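Local structure of myosin-I heavy chain (Dictyostelium discoideum, 5EJR) at residues A[53-64]-A[100-110]. The protein is an actin-based motor with ATPase activity, acting in early phagocytosis and adhesion, represented here by a MyTH4-FERM unit of its tail. Sequence-based numbering, arbitrary orientation. Where two conformers were deposited one is given.
Sequences LIEMEAKLSKKA and NHELRDEIYCQ
The two backbones come closest at Ile-54 and Glu-106, with CA atoms 6.3 Å apart, and again at Leu-60 and Leu-103, at 6.9 Å. The contact lies in the all-helical MyTH4 domain. It joins the start of helix 58-75, and the loop before it, to helix 104-113 and the turn that leads into it. Ile-54 lays CD1 against the backbone of helix 104-113, 3.7 Å from Glu-106 N. Trp-9 from helix 5-11 also touches Ile-54. Met-56 crosses Leu-103 at about a right angle. Met-56 CE is 3.4 Å from Leu-103 CD1, closer than usual van der Waals contact. The other branch of Leu-103, CD2, meets Lys-63 CB at 3.7 Å. Beyond CG the Lys-63 chain is extended (chi2 175°), which carries NZ to Asn-100 OD1, 2.8 Å away. NZ sits 39° above the carbonyl plane of that amide. Asn-100 ND2 is bonded to Arg-96 O in the preceding helix. An alanine in place of Lys-63 would keep CB but would probably leave Asn-100 OD1 without this donor and the amide less firmly held. Glu-106 is modelled in two conformers; in the one described, OE2 accepts a hydrogen bond from Leu-53 N on its anti lone pair, at 3.1 Å, so this bond may not be held all the time. Gln-110 OE1 takes a hydrogen bond from Asn-67 ND2. Gln-110 NE2 gives a nearly straight bond (176°) to Ala-64 O, 2.8 Å away and almost in the plane of the glutamine amide.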
ATOM      1  N   LEU A  53      25.859  18.122  13.129  1.00 46.48           N
ATOM      2  CA  LEU A  53      25.671  18.911  14.353  1.00 45.38           C
ATOM      3  C   LEU A  53      26.197  18.147  15.567  1.00 49.42           C
ATOM      4  O   LEU A  53      26.815  18.741  16.453  1.00 50.31           O
ATOM      5  CB  LEU A  53      24.184  19.282  14.584  1.00 44.32           C
ATOM      6  CG  LEU A  53      23.422  20.034  13.486  1.00 47.98           C
ATOM      7  CD1 LEU A  53      22.015  20.361  13.955  1.00 46.70           C
ATOM      8  CD2 LEU A  53      24.127  21.336  13.081  1.00 51.01           C
ATOM      9  N   ILE A  54      25.932  16.841  15.619  1.00 44.84           N
ATOM     10  CA  ILE A  54      26.388  15.993  16.721  1.00 44.36           C
ATOM     11  C   ILE A  54      27.752  15.398  16.356  1.00 49.30           C
ATOM     12  O   ILE A  54      27.976  15.038  15.198  1.00 46.92           O
ATOM     13  CB  ILE A  54      25.318  14.913  17.074  1.00 45.92           C
ATOM     14  CG1 ILE A  54      24.067  15.568  17.699  1.00 45.82           C
ATOM     15  CG2 ILE A  54      25.867  13.798  17.994  1.00 45.32           C
ATOM     16  CD1 ILE A  54      22.780  14.746  17.570  1.00 50.87           C
ATOM     17  N   GLU A  55      28.668  15.318  17.339  1.00 47.92           N
ATOM     18  CA  GLU A  55      29.970  14.709  17.107  1.00 48.99           C
ATOM     19  C   GLU A  55      29.733  13.209  17.020  1.00 56.15           C
ATOM     20  O   GLU A  55      29.204  12.598  17.963  1.00 56.91           O
ATOM     21  CB  GLU A  55      30.973  15.042  18.224  1.00 51.04           C
ATOM     22  CG  GLU A  55      32.389  14.577  17.911  1.00 64.35           C
ATOM     23  CD  GLU A  55      33.397  14.805  19.019  1.00 82.67           C
ATOM     24  OE1 GLU A  55      34.034  15.883  19.020  1.00 87.19           O
ATOM     25  OE2 GLU A  55      33.546  13.917  19.890  1.00 72.57           O
ATOM     26  N   MET A  56      30.061  12.643  15.854  1.00 52.79           N
ATOM     27  CA  MET A  56      29.936  11.216  15.562  1.00 52.52           C
ATOM     28  C   MET A  56      30.946  10.826  14.485  1.00 57.36           C
ATOM     29  O   MET A  56      31.612  11.707  13.933  1.00 56.61           O
ATOM     30  CB  MET A  56      28.497  10.866  15.133  1.00 54.09           C
ATOM     31  CG  MET A  56      28.043  11.579  13.884  1.00 57.81           C
ATOM     32  SD  MET A  56      26.245  11.705  13.809  1.00 61.86           S
ATOM     33  CE  MET A  56      26.082  12.156  12.204  1.00 58.21           C
ATOM     34  N   GLU A  57      31.024   9.507  14.166  1.00 54.64           N
ATOM     35  CA  GLU A  57      31.900   8.896  13.153  1.00 55.01           C
ATOM     36  C   GLU A  57      31.717   9.596  11.813  1.00 58.24           C
ATOM     37  O   GLU A  57      30.611  10.041  11.516  1.00 57.78           O
ATOM     38  CB  GLU A  57      31.600   7.392  13.008  1.00 56.04           C
ATOM     39  CG  GLU A  57      31.779   6.586  14.288  1.00 70.91           C
ATOM     40  CD  GLU A  57      30.533   6.446  15.145  1.00101.12           C
ATOM     41  OE1 GLU A  57      30.172   7.423  15.842  1.00 93.96           O
ATOM     42  OE2 GLU A  57      29.924   5.351  15.129  1.00 98.87           O
ATOM     43  N   ALA A  58      32.797   9.699  11.014  1.00 53.69           N
ATOM     44  CA  ALA A  58      32.814  10.384   9.713  1.00 52.80           C
ATOM     45  C   ALA A  58      31.928   9.753   8.635  1.00 54.24           C
ATOM     46  O   ALA A  58      31.559  10.439   7.675  1.00 54.01           O
ATOM     47  CB  ALA A  58      34.238  10.523   9.212  1.00 54.39           C
ATOM     48  N   LYS A  59      31.611   8.451   8.774  1.00 48.51           N
ATOM     49  CA  LYS A  59      30.725   7.722   7.853  1.00 47.68           C
ATOM     50  C   LYS A  59      29.286   8.292   8.033  1.00 50.41           C
ATOM     51  O   LYS A  59      28.609   8.604   7.049  1.00 50.03           O
ATOM     52  CB  LYS A  59      30.741   6.221   8.198  1.00 48.82           C
ATOM     53  CG  LYS A  59      30.146   5.320   7.139  1.00 65.80           C
ATOM     54  CD  LYS A  59      30.125   3.893   7.639  1.00 80.00           C
ATOM     55  CE  LYS A  59      30.055   2.927   6.493  1.00 96.04           C
ATOM     56  NZ  LYS A  59      30.153   1.515   6.952  1.00108.19           N
ATOM     57  N   LEU A  60      28.869   8.450   9.306  1.00 46.02           N
ATOM     58  CA  LEU A  60      27.564   8.977   9.716  1.00 45.18           C
ATOM     59  C   LEU A  60      27.426  10.470   9.431  1.00 48.59           C
ATOM     60  O   LEU A  60      26.339  10.913   9.034  1.00 47.44           O
ATOM     61  CB  LEU A  60      27.304   8.682  11.207  1.00 45.04           C
ATOM     62  CG  LEU A  60      27.207   7.202  11.587  1.00 49.36           C
ATOM     63  CD1 LEU A  60      27.283   7.014  13.082  1.00 49.79           C
ATOM     64  CD2 LEU A  60      25.975   6.536  10.983  1.00 49.95           C
ATOM     65  N   SER A  61      28.526  11.240   9.615  1.00 45.26           N
ATOM     66  CA  SER A  61      28.557  12.686   9.372  1.00 46.33           C
ATOM     67  C   SER A  61      28.348  13.008   7.898  1.00 50.11           C
ATOM     68  O   SER A  61      27.711  14.012   7.587  1.00 47.78           O
ATOM     69  CB  SER A  61      29.876  13.299   9.845  1.00 52.36           C
ATOM     70  OG  SER A  61      30.326  12.723  11.061  1.00 66.47           O
ATOM     71  N   LYS A  62      28.890  12.164   6.993  1.00 49.22           N
ATOM     72  CA  LYS A  62      28.758  12.343   5.542  1.00 49.32           C
ATOM     73  C   LYS A  62      27.293  12.229   5.115  1.00 50.65           C
ATOM     74  O   LYS A  62      26.844  13.021   4.289  1.00 51.28           O
ATOM     75  CB  LYS A  62      29.642  11.346   4.779  1.00 52.78           C
ATOM     76  CG  LYS A  62      29.831  11.689   3.297  1.00 75.78           C
ATOM     77  CD  LYS A  62      30.594  10.592   2.561  1.00 91.35           C
ATOM     78  CE  LYS A  62      30.604  10.783   1.062  1.00105.19           C
ATOM     79  NZ  LYS A  62      31.562  11.838   0.634  1.00115.83           N
ATOM     80  N   LYS A  63      26.552  11.268   5.708  1.00 44.08           N
ATOM     81  CA  LYS A  63      25.123  11.038   5.445  1.00 42.22           C
ATOM     82  C   LYS A  63      24.287  12.186   6.051  1.00 45.30           C
ATOM     83  O   LYS A  63      23.250  12.552   5.494  1.00 44.11           O
ATOM     84  CB  LYS A  63      24.666   9.697   6.045  1.00 43.25           C
ATOM     85  CG  LYS A  63      25.257   8.457   5.386  1.00 49.92           C
ATOM     86  CD  LYS A  63      24.829   7.202   6.125  1.00 45.43           C
ATOM     87  CE  LYS A  63      25.567   5.983   5.636  1.00 48.80           C
ATOM     88  NZ  LYS A  63      24.834   4.733   5.969  1.00 53.76           N
ATOM     89  N   ALA A  64      24.747  12.736   7.193  1.00 42.50           N
ATOM     90  CA  ALA A  64      24.097  13.840   7.907  1.00 42.58           C
ATOM     91  C   ALA A  64      24.160  15.122   7.077  1.00 47.54           C
ATOM     92  O   ALA A  64      23.205  15.901   7.102  1.00 47.39           O
ATOM     93  CB  ALA A  64      24.761  14.052   9.245  1.00 43.68           C
ATOM     94  N   ASN A 100      19.237   4.183   9.116  1.00 42.57           N
ATOM     95  CA  ASN A 100      20.419   4.636   9.853  1.00 42.21           C
ATOM     96  C   ASN A 100      19.953   5.125  11.210  1.00 44.79           C
ATOM     97  O   ASN A 100      19.686   6.307  11.433  1.00 43.48           O
ATOM     98  CB  ASN A 100      21.222   5.668   9.076  1.00 44.55           C
ATOM     99  CG  ASN A 100      21.637   5.170   7.723  1.00 63.43           C
ATOM    100  OD1 ASN A 100      22.613   4.421   7.588  1.00 59.01           O
ATOM    101  ND2 ASN A 100      20.878   5.548   6.701  1.00 50.34           N
ATOM    102  N   HIS A 101      19.749   4.157  12.079  1.00 42.10           N
ATOM    103  CA  HIS A 101      19.263   4.249  13.444  1.00 42.96           C
ATOM    104  C   HIS A 101      20.006   5.279  14.335  1.00 48.12           C
ATOM    105  O   HIS A 101      19.378   5.971  15.151  1.00 48.24           O
ATOM    106  CB  HIS A 101      19.328   2.833  14.021  1.00 45.24           C
ATOM    107  CG  HIS A 101      19.447   2.744  15.499  1.00 51.12           C
ATOM    108  ND1 HIS A 101      18.322   2.687  16.307  1.00 54.04           N
ATOM    109  CD2 HIS A 101      20.556   2.639  16.272  1.00 54.53           C
ATOM    110  CE1 HIS A 101      18.779   2.602  17.548  1.00 54.59           C
ATOM    111  NE2 HIS A 101      20.122   2.568  17.576  1.00 55.28           N
ATOM    112  N   GLU A 102      21.339   5.355  14.192  1.00 43.24           N
ATOM    113  CA  GLU A 102      22.220   6.229  14.976  1.00 43.23           C
ATOM    114  C   GLU A 102      22.262   7.660  14.409  1.00 45.06           C
ATOM    115  O   GLU A 102      22.910   8.544  14.973  1.00 44.32           O
ATOM    116  CB  GLU A 102      23.630   5.590  15.154  1.00 45.55           C
ATOM    117  CG  GLU A 102      24.265   4.969  13.906  1.00 57.49           C
ATOM    118  CD  GLU A 102      23.572   3.771  13.275  1.00 74.67           C
ATOM    119  OE1 GLU A 102      23.144   3.881  12.101  1.00 49.08           O
ATOM    120  OE2 GLU A 102      23.395   2.749  13.977  1.00 75.30           O
ATOM    121  N   LEU A 103      21.496   7.901  13.346  1.00 41.63           N
ATOM    122  CA  LEU A 103      21.378   9.211  12.703  1.00 42.41           C
ATOM    123  C   LEU A 103      20.062   9.920  13.093  1.00 46.51           C
ATOM    124  O   LEU A 103      19.824  11.043  12.648  1.00 47.67           O
ATOM    125  CB  LEU A 103      21.439   8.991  11.189  1.00 42.47           C
ATOM    126  CG  LEU A 103      22.303   9.914  10.353  1.00 47.80           C
ATOM    127  CD1 LEU A 103      23.707  10.037  10.912  1.00 47.98           C
ATOM    128  CD2 LEU A 103      22.369   9.418   8.938  1.00 47.75           C
ATOM    129  N   ARG A 104      19.233   9.280  13.943  1.00 41.38           N
ATOM    130  CA  ARG A 104      17.899   9.758  14.326  1.00 39.96           C
ATOM    131  C   ARG A 104      17.904  11.063  15.116  1.00 42.69           C
ATOM    132  O   ARG A 104      17.208  11.993  14.698  1.00 41.54           O
ATOM    133  CB  ARG A 104      17.104   8.670  15.046  1.00 36.85           C
ATOM    134  CG  ARG A 104      16.641   7.616  14.052  1.00 42.45           C
ATOM    135  CD  ARG A 104      16.135   6.372  14.730  1.00 46.28           C
ATOM    136  NE  ARG A 104      15.850   5.322  13.754  1.00 42.64           N
ATOM    137  CZ  ARG A 104      15.274   4.172  14.063  1.00 43.62           C
ATOM    138  NH1 ARG A 104      14.926   3.915  15.312  1.00 31.71           N
ATOM    139  NH2 ARG A 104      15.041   3.269  13.125  1.00 33.67           N
ATOM    140  N   ASP A 105      18.698  11.153  16.212  1.00 39.29           N
ATOM    141  CA  ASP A 105      18.844  12.382  17.019  1.00 38.95           C
ATOM    142  C   ASP A 105      19.310  13.551  16.153  1.00 39.72           C
ATOM    143  O   ASP A 105      18.791  14.663  16.289  1.00 40.31           O
ATOM    144  CB  ASP A 105      19.832  12.174  18.172  1.00 41.93           C
ATOM    145  CG  ASP A 105      19.318  11.274  19.266  1.00 52.04           C
ATOM    146  OD1 ASP A 105      18.100  10.992  19.283  1.00 51.10           O
ATOM    147  OD2 ASP A 105      20.129  10.852  20.106  1.00 62.29           O
ATOM    148  N   GLU A 106      20.264  13.278  15.260  0.50 34.55           N
ATOM    149  CA  GLU A 106      20.838  14.229  14.330  0.50 34.22           C
ATOM    150  C   GLU A 106      19.803  14.750  13.324  0.50 36.17           C
ATOM    151  O   GLU A 106      19.848  15.933  12.971  0.50 35.35           O
ATOM    152  CB  GLU A 106      22.052  13.597  13.634  0.50 35.72           C
ATOM    153  CG  GLU A 106      23.140  14.602  13.304  0.50 44.22           C
ATOM    154  CD  GLU A 106      22.906  15.401  12.040  0.50 58.85           C
ATOM    155  OE1 GLU A 106      22.124  14.939  11.175  0.50 39.44           O
ATOM    156  OE2 GLU A 106      23.520  16.485  11.904  0.50 53.14           O
ATOM    157  N   ILE A 107      18.859  13.888  12.882  1.00 31.97           N
ATOM    158  CA  ILE A 107      17.800  14.300  11.958  1.00 30.38           C
ATOM    159  C   ILE A 107      16.857  15.285  12.669  1.00 34.00           C
ATOM    160  O   ILE A 107      16.603  16.357  12.104  1.00 33.77           O
ATOM    161  CB  ILE A 107      17.073  13.128  11.241  1.00 32.85           C
ATOM    162  CG1 ILE A 107      18.094  12.318  10.400  1.00 32.94           C
ATOM    163  CG2 ILE A 107      15.958  13.677  10.323  1.00 32.37           C
ATOM    164  CD1 ILE A 107      17.570  10.988   9.797  1.00 25.35           C
ATOM    165  N   TYR A 108      16.433  14.953  13.924  1.00 30.06           N
ATOM    166  CA  TYR A 108      15.534  15.757  14.770  1.00 30.19           C
ATOM    167  C   TYR A 108      16.146  17.127  15.114  1.00 35.53           C
ATOM    168  O   TYR A 108      15.441  18.124  15.090  1.00 34.62           O
ATOM    169  CB  TYR A 108      15.212  15.021  16.077  1.00 30.86           C
ATOM    170  CG  TYR A 108      13.991  14.129  16.012  1.00 31.51           C
ATOM    171  CD1 TYR A 108      12.716  14.637  16.256  1.00 32.98           C
ATOM    172  CD2 TYR A 108      14.115  12.761  15.782  1.00 32.42           C
ATOM    173  CE1 TYR A 108      11.591  13.809  16.244  1.00 32.57           C
ATOM    174  CE2 TYR A 108      12.995  11.931  15.729  1.00 32.21           C
ATOM    175  CZ  TYR A 108      11.738  12.457  15.973  1.00 37.89           C
ATOM    176  OH  TYR A 108      10.653  11.617  15.978  1.00 37.05           O
ATOM    177  N   CYS A 109      17.460  17.161  15.438  1.00 34.89           N
ATOM    178  CA  CYS A 109      18.197  18.393  15.740  1.00 36.96           C
ATOM    179  C   CYS A 109      18.330  19.262  14.501  1.00 39.86           C
ATOM    180  O   CYS A 109      18.083  20.452  14.612  1.00 38.68           O
ATOM    181  CB  CYS A 109      19.551  18.090  16.367  1.00 38.59           C
ATOM    182  SG  CYS A 109      19.449  17.324  18.003  1.00 42.88           S
ATOM    183  N   GLN A 110      18.641  18.684  13.313  1.00 37.18           N
ATOM    184  CA  GLN A 110      18.748  19.479  12.070  1.00 36.54           C
ATOM    185  C   GLN A 110      17.421  20.120  11.700  1.00 39.19           C
ATOM    186  O   GLN A 110      17.412  21.244  11.191  1.00 38.51           O
ATOM    187  CB  GLN A 110      19.200  18.640  10.868  1.00 36.56           C
ATOM    188  CG  GLN A 110      20.659  18.207  10.863  1.00 41.39           C
ATOM    189  CD  GLN A 110      21.018  17.422   9.612  1.00 49.27           C
ATOM    190  OE1 GLN A 110      20.180  17.117   8.751  1.00 37.61           O
ATOM    191  NE2 GLN A 110      22.297  17.124   9.453  1.00 42.38           N
TER